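Local coordinates for regulatory protein RecX (Lactobacillus reuteri, PDB 3D5L) that probably modulates the activity of the recombinase RecA, as a member of the RecX family, at residues M121-R133 with L150-K164. Residues are numbered along the deposited sequence; the frame is centred on the assembly and turned at random.
Sequences MINTDLKGPGIIR and LTQFTPEVQAELAKK
Phe153 pushes its ring between the side chains of Pro129 and Ile122, at the joint between the second and third three-helix units of RecX. Pro129 CG lies over one face in a CH-pi contact, 4.0 Å from the ring centroid and 17° off its normal; Ile122 CG1 lies over the opposite face, more loosely, 4.4 Å from Phe153 CE1. The carbonyl Lys127 O meets the ring edge near its plane, and Ile132 CG1 approaches Phe153 CE1 obliquely at 3.7 Å. Beyond the ring, Leu150 CD1 packs on Ile132 CG2 at 3.6 Å, while the Gln158 amide carbon CD reaches Pro129 CG at 3.8 Å. An alanine in place of Phe153 is likely to open a gap between Pro129 and Ile122 and leave Ile132 CG1 and the Lys127 carbonyl without the ring they meet. Toward solvent the neighbours are fewer, though no farther off: partly exposed Leu126 sets CD2 3.8 Å from CD2 of the buried Leu161 and CD1 3.5 Å from CG of the exposed Lys164. No hydrogen bond or salt bridge joins the two segments, so what holds them directly is apolar and ring packing, with the Lys127 carbonyl at the ring edge as a polar touch.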
ATOM      1  N   MET A 121       5.265  -5.400  14.367  1.00 17.66           N
ATOM      2  CA  MET A 121       4.690  -6.586  14.998  1.00 16.95           C
ATOM      3  C   MET A 121       5.597  -7.031  16.139  1.00 18.10           C
ATOM      4  O   MET A 121       5.145  -7.387  17.224  1.00 16.93           O
ATOM      5  CB  MET A 121       4.544  -7.732  13.990  1.00 16.84           C
ATOM      6  CG  MET A 121       3.339  -7.613  13.041  1.00 15.68           C
ATOM      7  SD  MET A 121       1.762  -7.255  13.894  1.00 11.07           S
ATOM      8  CE  MET A 121       1.512  -5.538  13.399  1.00 10.70           C
ATOM      9  N   ILE A 122       6.896  -7.004  15.890  1.00 18.62           N
ATOM     10  CA  ILE A 122       7.849  -7.391  16.911  1.00 18.92           C
ATOM     11  C   ILE A 122       7.787  -6.461  18.138  1.00 20.00           C
ATOM     12  O   ILE A 122       8.039  -6.890  19.266  1.00 18.82           O
ATOM     13  CB  ILE A 122       9.255  -7.410  16.313  1.00 17.54           C
ATOM     14  CG1 ILE A 122       9.383  -8.638  15.416  1.00 15.95           C
ATOM     15  CG2 ILE A 122      10.308  -7.408  17.417  1.00 18.16           C
ATOM     16  CD1 ILE A 122      10.715  -8.755  14.708  1.00 14.21           C
ATOM     17  N   ASN A 123       7.421  -5.202  17.906  1.00 21.10           N
ATOM     18  CA  ASN A 123       7.326  -4.191  18.956  1.00 22.95           C
ATOM     19  C   ASN A 123       5.996  -4.138  19.713  1.00 24.16           C
ATOM     20  O   ASN A 123       5.944  -3.638  20.831  1.00 23.39           O
ATOM     21  CB  ASN A 123       7.544  -2.798  18.356  1.00 25.55           C
ATOM     22  CG  ASN A 123       8.996  -2.490  18.057  1.00 26.87           C
ATOM     23  OD1 ASN A 123       9.288  -1.504  17.381  1.00 28.37           O
ATOM     24  ND2 ASN A 123       9.913  -3.310  18.565  1.00 26.53           N
ATOM     25  N   THR A 124       4.922  -4.633  19.106  1.00 24.48           N
ATOM     26  CA  THR A 124       3.613  -4.543  19.734  1.00 25.15           C
ATOM     27  C   THR A 124       2.780  -5.823  19.725  1.00 27.81           C
ATOM     28  O   THR A 124       1.640  -5.820  20.196  1.00 28.42           O
ATOM     29  CB  THR A 124       2.759  -3.448  19.039  1.00 25.59           C
ATOM     30  OG1 THR A 124       2.450  -3.869  17.701  1.00 23.64           O
ATOM     31  CG2 THR A 124       3.515  -2.110  18.977  1.00 22.54           C
ATOM     32  N   ASP A 125       3.329  -6.914  19.208  1.00 27.84           N
ATOM     33  CA  ASP A 125       2.550  -8.140  19.128  1.00 27.69           C
ATOM     34  C   ASP A 125       3.263  -9.429  19.523  1.00 26.78           C
ATOM     35  O   ASP A 125       4.465  -9.446  19.775  1.00 25.32           O
ATOM     36  CB  ASP A 125       2.018  -8.291  17.710  1.00 30.56           C
ATOM     37  CG  ASP A 125       0.515  -8.327  17.654  1.00 36.49           C
ATOM     38  OD1 ASP A 125      -0.089  -9.088  18.450  1.00 39.72           O
ATOM     39  OD2 ASP A 125      -0.057  -7.599  16.809  1.00 39.01           O
ATOM     40  N   LEU A 126       2.496 -10.516  19.556  1.00 26.18           N
ATOM     41  CA  LEU A 126       3.028 -11.827  19.905  1.00 24.92           C
ATOM     42  C   LEU A 126       2.673 -12.871  18.842  1.00 25.05           C
ATOM     43  O   LEU A 126       2.349 -14.024  19.150  1.00 24.63           O
ATOM     44  CB  LEU A 126       2.509 -12.250  21.282  1.00 21.62           C
ATOM     45  CG  LEU A 126       2.916 -11.316  22.429  1.00 20.98           C
ATOM     46  CD1 LEU A 126       2.351 -11.830  23.756  1.00 19.30           C
ATOM     47  CD2 LEU A 126       4.438 -11.226  22.494  1.00 17.35           C
ATOM     48  N   LYS A 127       2.737 -12.455  17.583  1.00 25.24           N
ATOM     49  CA  LYS A 127       2.443 -13.349  16.472  1.00 25.49           C
ATOM     50  C   LYS A 127       3.751 -13.967  15.993  1.00 23.34           C
ATOM     51  O   LYS A 127       4.819 -13.376  16.146  1.00 24.96           O
ATOM     52  CB  LYS A 127       1.776 -12.582  15.323  1.00 28.43           C
ATOM     53  CG  LYS A 127       0.511 -11.822  15.709  1.00 31.31           C
ATOM     54  CD  LYS A 127      -0.110 -11.143  14.488  1.00 34.52           C
ATOM     55  CE  LYS A 127      -1.042  -9.989  14.877  1.00 35.54           C
ATOM     56  NZ  LYS A 127      -2.158 -10.398  15.771  1.00 37.68           N
ATOM     57  N   GLY A 128       3.655 -15.159  15.419  1.00 20.74           N
ATOM     58  CA  GLY A 128       4.827 -15.851  14.923  1.00 17.33           C
ATOM     59  C   GLY A 128       5.001 -15.689  13.423  1.00 15.57           C
ATOM     60  O   GLY A 128       4.141 -15.124  12.752  1.00 16.75           O
ATOM     61  N   PRO A 129       6.117 -16.173  12.868  1.00 14.53           N
ATOM     62  CA  PRO A 129       6.398 -16.072  11.431  1.00 13.15           C
ATOM     63  C   PRO A 129       5.297 -16.600  10.525  1.00 11.34           C
ATOM     64  O   PRO A 129       4.961 -15.973   9.533  1.00  9.20           O
ATOM     65  CB  PRO A 129       7.687 -16.865  11.278  1.00 12.01           C
ATOM     66  CG  PRO A 129       8.391 -16.564  12.562  1.00 14.11           C
ATOM     67  CD  PRO A 129       7.274 -16.734  13.587  1.00 13.34           C
ATOM     68  N   GLY A 130       4.754 -17.766  10.861  1.00 12.47           N
ATOM     69  CA  GLY A 130       3.710 -18.356  10.043  1.00 12.86           C
ATOM     70  C   GLY A 130       2.533 -17.431   9.823  1.00 13.91           C
ATOM     71  O   GLY A 130       2.018 -17.334   8.715  1.00 13.67           O
ATOM     72  N   ILE A 131       2.109 -16.745  10.879  1.00 15.26           N
ATOM     73  CA  ILE A 131       0.985 -15.821  10.787  1.00 17.09           C
ATOM     74  C   ILE A 131       1.381 -14.509  10.104  1.00 18.18           C
ATOM     75  O   ILE A 131       0.574 -13.920   9.367  1.00 18.48           O
ATOM     76  CB  ILE A 131       0.382 -15.551  12.198  1.00 18.25           C
ATOM     77  CG1 ILE A 131      -0.887 -16.393  12.385  1.00 20.10           C
ATOM     78  CG2 ILE A 131       0.052 -14.078  12.384  1.00 17.95           C
ATOM     79  CD1 ILE A 131      -0.706 -17.872  12.077  1.00 21.66           C
ATOM     80  N   ILE A 132       2.612 -14.056  10.349  1.00 15.73           N
ATOM     81  CA  ILE A 132       3.099 -12.825   9.736  1.00 14.73           C
ATOM     82  C   ILE A 132       3.117 -13.062   8.232  1.00 13.21           C
ATOM     83  O   ILE A 132       2.628 -12.241   7.459  1.00 14.14           O
ATOM     84  CB  ILE A 132       4.542 -12.481  10.179  1.00 16.35           C
ATOM     85  CG1 ILE A 132       4.641 -12.408  11.700  1.00 17.33           C
ATOM     86  CG2 ILE A 132       4.949 -11.142   9.587  1.00 15.18           C
ATOM     87  CD1 ILE A 132       4.132 -11.117  12.282  1.00 19.20           C
ATOM     88  N   ARG A 133       3.673 -14.205   7.834  1.00 12.81           N
ATOM     89  CA  ARG A 133       3.774 -14.600   6.430  1.00 15.28           C
ATOM     90  C   ARG A 133       2.392 -14.666   5.782  1.00 15.99           C
ATOM     91  O   ARG A 133       2.194 -14.231   4.647  1.00 18.21           O
ATOM     92  CB  ARG A 133       4.460 -15.969   6.310  1.00 16.15           C
ATOM     93  CG  ARG A 133       4.814 -16.381   4.873  1.00 18.23           C
ATOM     94  CD  ARG A 133       5.439 -17.785   4.812  1.00 19.90           C
ATOM     95  NE  ARG A 133       6.615 -17.913   5.662  1.00 23.15           N
ATOM     96  CZ  ARG A 133       6.706 -18.762   6.686  1.00 27.75           C
ATOM     97  NH1 ARG A 133       5.681 -19.564   6.979  1.00 27.62           N
ATOM     98  NH2 ARG A 133       7.815 -18.808   7.427  1.00 23.88           N
ATOM     99  N   LEU A 150      10.847 -11.338   7.224  1.00 13.50           N
ATOM    100  CA  LEU A 150      10.845 -12.332   8.298  1.00 14.84           C
ATOM    101  C   LEU A 150      12.236 -12.634   8.825  1.00 15.65           C
ATOM    102  O   LEU A 150      12.392 -13.415   9.763  1.00 14.80           O
ATOM    103  CB  LEU A 150      10.190 -13.638   7.816  1.00 16.25           C
ATOM    104  CG  LEU A 150       8.788 -13.967   8.352  1.00 17.73           C
ATOM    105  CD1 LEU A 150       8.053 -12.706   8.723  1.00 15.95           C
ATOM    106  CD2 LEU A 150       8.017 -14.764   7.304  1.00 16.88           C
ATOM    107  N   THR A 151      13.244 -12.018   8.223  1.00 14.34           N
ATOM    108  CA  THR A 151      14.603 -12.239   8.666  1.00 16.59           C
ATOM    109  C   THR A 151      14.849 -11.578  10.035  1.00 17.07           C
ATOM    110  O   THR A 151      15.706 -12.013  10.800  1.00 15.69           O
ATOM    111  CB  THR A 151      15.599 -11.722   7.605  1.00 19.34           C
ATOM    112  OG1 THR A 151      16.782 -12.513   7.666  1.00 22.81           O
ATOM    113  CG2 THR A 151      15.950 -10.246   7.826  1.00 18.05           C
ATOM    114  N   GLN A 152      14.081 -10.541  10.351  1.00 17.95           N
ATOM    115  CA  GLN A 152      14.226  -9.862  11.638  1.00 19.63           C
ATOM    116  C   GLN A 152      13.740 -10.824  12.720  1.00 20.66           C
ATOM    117  O   GLN A 152      14.089 -10.683  13.888  1.00 22.94           O
ATOM    118  CB  GLN A 152      13.347  -8.605  11.714  1.00 19.34           C
ATOM    119  CG  GLN A 152      13.375  -7.693  10.510  1.00 22.27           C
ATOM    120  CD  GLN A 152      12.357  -6.578  10.625  1.00 22.31           C
ATOM    121  OE1 GLN A 152      11.973  -5.960   9.635  1.00 23.66           O
ATOM    122  NE2 GLN A 152      11.916  -6.310  11.843  1.00 25.77           N
ATOM    123  N   PHE A 153      12.915 -11.786  12.321  1.00 20.97           N
ATOM    124  CA  PHE A 153      12.356 -12.759  13.249  1.00 21.60           C
ATOM    125  C   PHE A 153      13.338 -13.880  13.532  1.00 21.59           C
ATOM    126  O   PHE A 153      13.172 -15.012  13.083  1.00 21.70           O
ATOM    127  CB  PHE A 153      11.057 -13.337  12.684  1.00 21.55           C
ATOM    128  CG  PHE A 153       9.868 -13.139  13.575  1.00 22.22           C
ATOM    129  CD1 PHE A 153       8.730 -12.501  13.104  1.00 22.15           C
ATOM    130  CD2 PHE A 153       9.872 -13.614  14.879  1.00 24.42           C
ATOM    131  CE1 PHE A 153       7.612 -12.343  13.921  1.00 23.42           C
ATOM    132  CE2 PHE A 153       8.754 -13.459  15.705  1.00 24.03           C
ATOM    133  CZ  PHE A 153       7.625 -12.825  15.224  1.00 21.17           C
ATOM    134  N   THR A 154      14.363 -13.545  14.292  1.00 23.14           N
ATOM    135  CA  THR A 154      15.395 -14.487  14.663  1.00 26.33           C
ATOM    136  C   THR A 154      14.853 -15.433  15.747  1.00 27.88           C
ATOM    137  O   THR A 154      13.808 -15.170  16.350  1.00 26.81           O
ATOM    138  CB  THR A 154      16.601 -13.705  15.197  1.00 29.12           C
ATOM    139  OG1 THR A 154      17.730 -14.576  15.323  1.00 37.84           O
ATOM    140  CG2 THR A 154      16.268 -13.091  16.558  1.00 29.46           C
ATOM    141  N   PRO A 155      15.537 -16.568  15.990  1.00 29.92           N
ATOM    142  CA  PRO A 155      15.021 -17.466  17.033  1.00 29.39           C
ATOM    143  C   PRO A 155      15.016 -16.796  18.411  1.00 28.95           C
ATOM    144  O   PRO A 155      14.162 -17.087  19.246  1.00 28.02           O
ATOM    145  CB  PRO A 155      15.968 -18.661  16.959  1.00 30.00           C
ATOM    146  CG  PRO A 155      16.283 -18.723  15.480  1.00 31.19           C
ATOM    147  CD  PRO A 155      16.562 -17.254  15.178  1.00 30.61           C
ATOM    148  N   GLU A 156      15.964 -15.894  18.649  1.00 29.06           N
ATOM    149  CA  GLU A 156      16.010 -15.189  19.928  1.00 28.48           C
ATOM    150  C   GLU A 156      14.731 -14.350  20.058  1.00 26.97           C
ATOM    151  O   GLU A 156      14.095 -14.330  21.113  1.00 24.80           O
ATOM    152  CB  GLU A 156      17.243 -14.287  20.013  1.00 30.64           C
ATOM    153  CG  GLU A 156      18.554 -14.969  19.597  1.00 35.20           C
ATOM    154  CD  GLU A 156      18.881 -14.766  18.117  1.00 37.79           C
ATOM    155  OE1 GLU A 156      19.395 -13.677  17.766  1.00 39.05           O
ATOM    156  OE2 GLU A 156      18.613 -15.681  17.304  1.00 36.73           O
ATOM    157  N   VAL A 157      14.351 -13.663  18.979  1.00 24.94           N
ATOM    158  CA  VAL A 157      13.138 -12.855  18.995  1.00 22.65           C
ATOM    159  C   VAL A 157      11.942 -13.792  19.090  1.00 21.46           C
ATOM    160  O   VAL A 157      11.011 -13.537  19.841  1.00 18.30           O
ATOM    161  CB  VAL A 157      13.021 -11.984  17.728  1.00 22.79           C
ATOM    162  CG1 VAL A 157      11.625 -11.407  17.612  1.00 22.94           C
ATOM    163  CG2 VAL A 157      14.022 -10.851  17.793  1.00 22.96           C
ATOM    164  N   GLN A 158      11.983 -14.882  18.329  1.00 23.55           N
ATOM    165  CA  GLN A 158      10.910 -15.871  18.342  1.00 24.03           C
ATOM    166  C   GLN A 158      10.719 -16.466  19.730  1.00 24.05           C
ATOM    167  O   GLN A 158       9.604 -16.518  20.238  1.00 24.34           O
ATOM    168  CB  GLN A 158      11.207 -17.005  17.360  1.00 24.36           C
ATOM    169  CG  GLN A 158      10.976 -16.669  15.899  1.00 26.82           C
ATOM    170  CD  GLN A 158      11.024 -17.905  15.022  1.00 28.92           C
ATOM    171  OE1 GLN A 158      10.211 -18.826  15.178  1.00 30.44           O
ATOM    172  NE2 GLN A 158      11.985 -17.943  14.104  1.00 28.94           N
ATOM    173  N   ALA A 159      11.809 -16.926  20.337  1.00 23.21           N
ATOM    174  CA  ALA A 159      11.746 -17.522  21.665  1.00 24.07           C
ATOM    175  C   ALA A 159      11.317 -16.474  22.676  1.00 24.99           C
ATOM    176  O   ALA A 159      10.659 -16.775  23.666  1.00 25.91           O
ATOM    177  CB  ALA A 159      13.107 -18.095  22.058  1.00 21.26           C
ATOM    178  N   GLU A 160      11.694 -15.232  22.418  1.00 26.19           N
ATOM    179  CA  GLU A 160      11.350 -14.147  23.313  1.00 27.58           C
ATOM    180  C   GLU A 160       9.835 -13.910  23.295  1.00 27.51           C
ATOM    181  O   GLU A 160       9.198 -13.830  24.353  1.00 28.58           O
ATOM    182  CB  GLU A 160      12.103 -12.889  22.889  1.00 29.87           C
ATOM    183  CG  GLU A 160      12.214 -11.841  23.966  1.00 35.88           C
ATOM    184  CD  GLU A 160      10.865 -11.401  24.463  1.00 39.48           C
ATOM    185  OE1 GLU A 160      10.035 -11.011  23.613  1.00 43.18           O
ATOM    186  OE2 GLU A 160      10.630 -11.450  25.693  1.00 42.51           O
ATOM    187  N   LEU A 161       9.270 -13.805  22.092  1.00 23.93           N
ATOM    188  CA  LEU A 161       7.836 -13.578  21.915  1.00 23.13           C
ATOM    189  C   LEU A 161       7.010 -14.818  22.261  1.00 22.11           C
ATOM    190  O   LEU A 161       5.859 -14.704  22.682  1.00 19.11           O
ATOM    191  CB  LEU A 161       7.527 -13.168  20.468  1.00 21.21           C
ATOM    192  CG  LEU A 161       8.147 -11.873  19.938  1.00 22.02           C
ATOM    193  CD1 LEU A 161       7.654 -11.631  18.534  1.00 21.63           C
ATOM    194  CD2 LEU A 161       7.777 -10.700  20.832  1.00 20.21           C
ATOM    195  N   ALA A 162       7.603 -15.993  22.068  1.00 21.96           N
ATOM    196  CA  ALA A 162       6.933 -17.254  22.353  1.00 22.86           C
ATOM    197  C   ALA A 162       6.868 -17.553  23.857  1.00 24.27           C
ATOM    198  O   ALA A 162       5.859 -18.075  24.342  1.00 22.99           O
ATOM    199  CB  ALA A 162       7.627 -18.389  21.618  1.00 22.40           C
ATOM    200  N   LYS A 163       7.935 -17.239  24.592  1.00 25.22           N
ATOM    201  CA  LYS A 163       7.936 -17.462  26.040  1.00 26.14           C
ATOM    202  C   LYS A 163       6.814 -16.612  26.634  1.00 25.68           C
ATOM    203  O   LYS A 163       6.023 -17.084  27.454  1.00 25.58           O
ATOM    204  CB  LYS A 163       9.270 -17.040  26.669  1.00 27.33           C
ATOM    205  CG  LYS A 163      10.455 -17.919  26.315  1.00 32.83           C
ATOM    206  CD  LYS A 163      11.782 -17.286  26.762  1.00 36.42           C
ATOM    207  CE  LYS A 163      12.982 -18.121  26.298  1.00 38.73           C
ATOM    208  NZ  LYS A 163      14.307 -17.498  26.609  1.00 39.25           N
ATOM    209  N   LYS A 164       6.757 -15.355  26.200  1.00 22.62           N
ATOM    210  CA  LYS A 164       5.751 -14.411  26.660  1.00 23.40           C
ATOM    211  C   LYS A 164       4.350 -14.951  26.380  1.00 22.28           C
ATOM    212  O   LYS A 164       3.494 -14.986  27.268  1.00 23.69           O
ATOM    213  CB  LYS A 164       5.956 -13.061  25.960  1.00 25.27           C
ATOM    214  CG  LYS A 164       4.866 -12.044  26.199  1.00 28.45           C
ATOM    215  CD  LYS A 164       4.823 -11.569  27.641  1.00 34.05           C
ATOM    216  CE  LYS A 164       3.616 -10.651  27.874  1.00 36.08           C
ATOM    217  NZ  LYS A 164       3.565  -9.514  26.902  1.00 37.45           N
TER